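Local coordinates for N-acetyltransferase (Trypanosoma brucei, PDB 3I3G), which probably transfers the acetyl group of acetyl-CoA to D-glucosamine 6-phosphate, an early step in making UDP-N-acetylglucosamine, at residues 80-86 with 97-103. Residues are numbered along the deposited sequence; the frame is centred on the assembly and turned at random.
Sequences SASLMIQ and GHIEDVV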
loop_
_atom_site.group_PDB
_atom_site.type_symbol
_atom_site.label_atom_id
_atom_site.label_comp_id
_atom_site.label_asym_id
_atom_site.label_seq_id
_atom_site.Cartn_x
_atom_site.Cartn_y
_atom_site.Cartn_z
ATOM N N SER A 80 -1.693 -17.376 3.538
ATOM C CA SER A 80 -1.547 -16.392 2.475
ATOM C C SER A 80 -0.948 -15.081 2.970
ATOM O O SER A 80 -1.173 -14.668 4.109
ATOM C CB SER A 80 -2.896 -16.120 1.806
ATOM O OG SER A 80 -2.755 -15.197 0.737
ATOM N N ALA A 81 -0.186 -14.435 2.095
ATOM C CA ALA A 81 0.369 -13.114 2.359
ATOM C C ALA A 81 0.663 -12.442 1.025
ATOM O O ALA A 81 1.192 -13.074 0.112
ATOM C CB ALA A 81 1.632 -13.222 3.195
ATOM N N SER A 82 0.313 -11.165 0.908
ATOM C CA SER A 82 0.475 -10.452 -0.356
ATOM C C SER A 82 1.523 -9.348 -0.264
ATOM O O SER A 82 1.745 -8.776 0.803
ATOM C CB SER A 82 -0.863 -9.880 -0.827
ATOM O OG SER A 82 -1.774 -10.917 -1.147
ATOM N N LEU A 83 2.160 -9.054 -1.393
ATOM C CA LEU A 83 3.221 -8.057 -1.439
ATOM C C LEU A 83 3.006 -7.058 -2.571
ATOM O O LEU A 83 2.790 -7.441 -3.721
ATOM C CB LEU A 83 4.583 -8.736 -1.601
ATOM C CG LEU A 83 5.787 -7.801 -1.718
ATOM C CD1 LEU A 83 5.951 -6.983 -0.447
ATOM C CD2 LEU A 83 7.059 -8.583 -2.025
ATOM N N MET A 84 3.065 -5.776 -2.233
ATOM C CA MET A 84 2.960 -4.713 -3.221
ATOM C C MET A 84 4.239 -3.888 -3.197
ATOM O O MET A 84 4.522 -3.203 -2.216
ATOM C CB MET A 84 1.757 -3.818 -2.921
ATOM C CG MET A 84 0.443 -4.566 -2.763
ATOM S SD MET A 84 -0.942 -3.467 -2.409
ATOM C CE MET A 84 -0.326 -2.591 -0.973
ATOM N N ILE A 85 5.016 -3.965 -4.270
ATOM C CA ILE A 85 6.268 -3.222 -4.348
ATOM C C ILE A 85 6.067 -1.874 -5.032
ATOM O O ILE A 85 5.736 -1.807 -6.216
ATOM C CB ILE A 85 7.366 -4.027 -5.063
ATOM C CG1 ILE A 85 7.692 -5.292 -4.266
ATOM C CG2 ILE A 85 8.613 -3.175 -5.244
ATOM C CD1 ILE A 85 8.817 -6.122 -4.853
ATOM N N GLN A 86 6.267 -0.800 -4.276
ATOM C CA GLN A 86 6.027 0.544 -4.786
ATOM C C GLN A 86 7.305 1.371 -4.873
ATOM O O GLN A 86 7.927 1.678 -3.854
ATOM C CB GLN A 86 4.992 1.261 -3.921
ATOM C CG GLN A 86 3.576 0.744 -4.104
ATOM C CD GLN A 86 2.613 1.324 -3.091
ATOM O OE1 GLN A 86 2.987 1.604 -1.951
ATOM N NE2 GLN A 86 1.363 1.509 -3.500
ATOM N N GLY A 97 8.414 -2.163 0.137
ATOM C CA GLY A 97 7.608 -3.378 0.118
ATOM C C GLY A 97 6.425 -3.285 1.062
ATOM O O GLY A 97 6.594 -3.167 2.276
ATOM N N HIS A 98 5.221 -3.330 0.500
ATOM C CA HIS A 98 3.998 -3.279 1.290
ATOM C C HIS A 98 3.401 -4.673 1.432
ATOM O O HIS A 98 2.916 -5.245 0.456
ATOM C CB HIS A 98 2.973 -2.355 0.632
ATOM C CG HIS A 98 3.416 -0.928 0.536
ATOM N ND1 HIS A 98 2.949 0.054 1.382
ATOM C CD2 HIS A 98 4.280 -0.318 -0.307
ATOM C CE1 HIS A 98 3.508 1.208 1.065
ATOM N NE2 HIS A 98 4.320 1.010 0.043
ATOM N N ILE A 99 3.441 -5.216 2.644
ATOM C CA ILE A 99 2.841 -6.518 2.914
ATOM C C ILE A 99 1.384 -6.356 3.333
ATOM O O ILE A 99 1.063 -5.539 4.196
ATOM C CB ILE A 99 3.621 -7.297 3.989
ATOM C CG1 ILE A 99 4.991 -7.712 3.448
ATOM C CG2 ILE A 99 2.837 -8.523 4.438
ATOM C CD1 ILE A 99 5.810 -8.546 4.416
ATOM N N GLU A 100 0.507 -7.136 2.708
ATOM C CA GLU A 100 -0.928 -7.008 2.922
ATOM C C GLU A 100 -1.590 -8.355 3.182
ATOM O O GLU A 100 -1.095 -9.397 2.753
ATOM C CB GLU A 100 -1.586 -6.365 1.696
ATOM C CG GLU A 100 -1.225 -4.907 1.474
ATOM C CD GLU A 100 -2.036 -3.970 2.344
ATOM O OE1 GLU A 100 -3.216 -4.274 2.615
ATOM O OE2 GLU A 100 -1.496 -2.923 2.751
ATOM N N ASP A 101 -2.654 -8.341 3.923
ATOM C CA ASP A 101 -3.548 -9.441 4.049
ATOM C C ASP A 101 -2.824 -10.741 4.417
ATOM O O ASP A 101 -2.814 -11.637 3.661
ATOM C CB ASP A 101 -4.317 -9.624 2.754
ATOM C CG ASP A 101 -5.360 -8.523 2.538
ATOM O OD1 ASP A 101 -6.082 -8.190 3.424
ATOM O OD2 ASP A 101 -5.338 -7.995 1.504
ATOM N N VAL A 102 -2.173 -10.757 5.563
ATOM C CA VAL A 102 -1.500 -11.941 6.074
ATOM C C VAL A 102 -2.493 -12.757 6.893
ATOM O O VAL A 102 -3.056 -12.264 7.869
ATOM C CB VAL A 102 -0.294 -11.569 6.955
ATOM C CG1 VAL A 102 0.420 -12.823 7.443
ATOM C CG2 VAL A 102 0.664 -10.665 6.190
ATOM N N VAL A 103 -2.716 -14.003 6.490
ATOM C CA VAL A 103 -3.680 -14.853 7.179
ATOM C C VAL A 103 -3.248 -16.313 7.178
ATOM O O VAL A 103 -2.791 -16.837 6.163
ATOM C CB VAL A 103 -5.083 -14.739 6.548
ATOM C CG1 VAL A 103 -5.043 -15.151 5.086
ATOM C CG2 VAL A 103 -6.086 -15.587 7.323
HETATM O O HOH W 1 -2.958 -12.498 1.012
HETATM O O HOH W 2 -3.828 -8.255 -0.613
#
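The beta hairpin of strands 76-86 and 96-104, third and fourth in the GNAT sheet, pairs S80, S82 and M84 with V103, E100 and H98, each couple closing two backbone hydrogen bonds. The shortest runs from M84 N to H98 O, 2.7 Å; S82 N reaches E100 O in the carbonyl plane, at 2.9 Å. Between S80 and S82 the register slips by one at a beta bulge, where D101, with positive phi (52°), is the extra residue. A water donates to D101 O at 2.8 Å and is also hydrogen-bonded to S80 OG and S82 OG, bridging the bulge. H34 and T66 hold these two hydroxyls as well. A second water donates to D101 OD2 at 2.6 Å, and the same carboxylate oxygen forms a salt bridge with K88 of the second subunit.

A bulge in the fourth strand is a hallmark of the GNAT fold, where it helps splay this strand from the next and form the acetyl-CoA site; strand 96-104 probably does the same here. On the face bearing M84, H98 and E100, the thioether chain bends at chi3 (-54°), bringing CE within 3.5 Å of E100 CG and 3.7 Å of H98 CB. H98 turns its ring edge to M84 O, which lies in the ring plane, while Q86 CB comes to 4.0 Å from H98 CD2. M84, Q86, H98 and E100 all pack against the second subunit. On the other face, L83 CD1 meets I99 CG1 at 4.1 Å; L83 and A81 pack on helix 113-127, whereas I99 packs on strand 132-137.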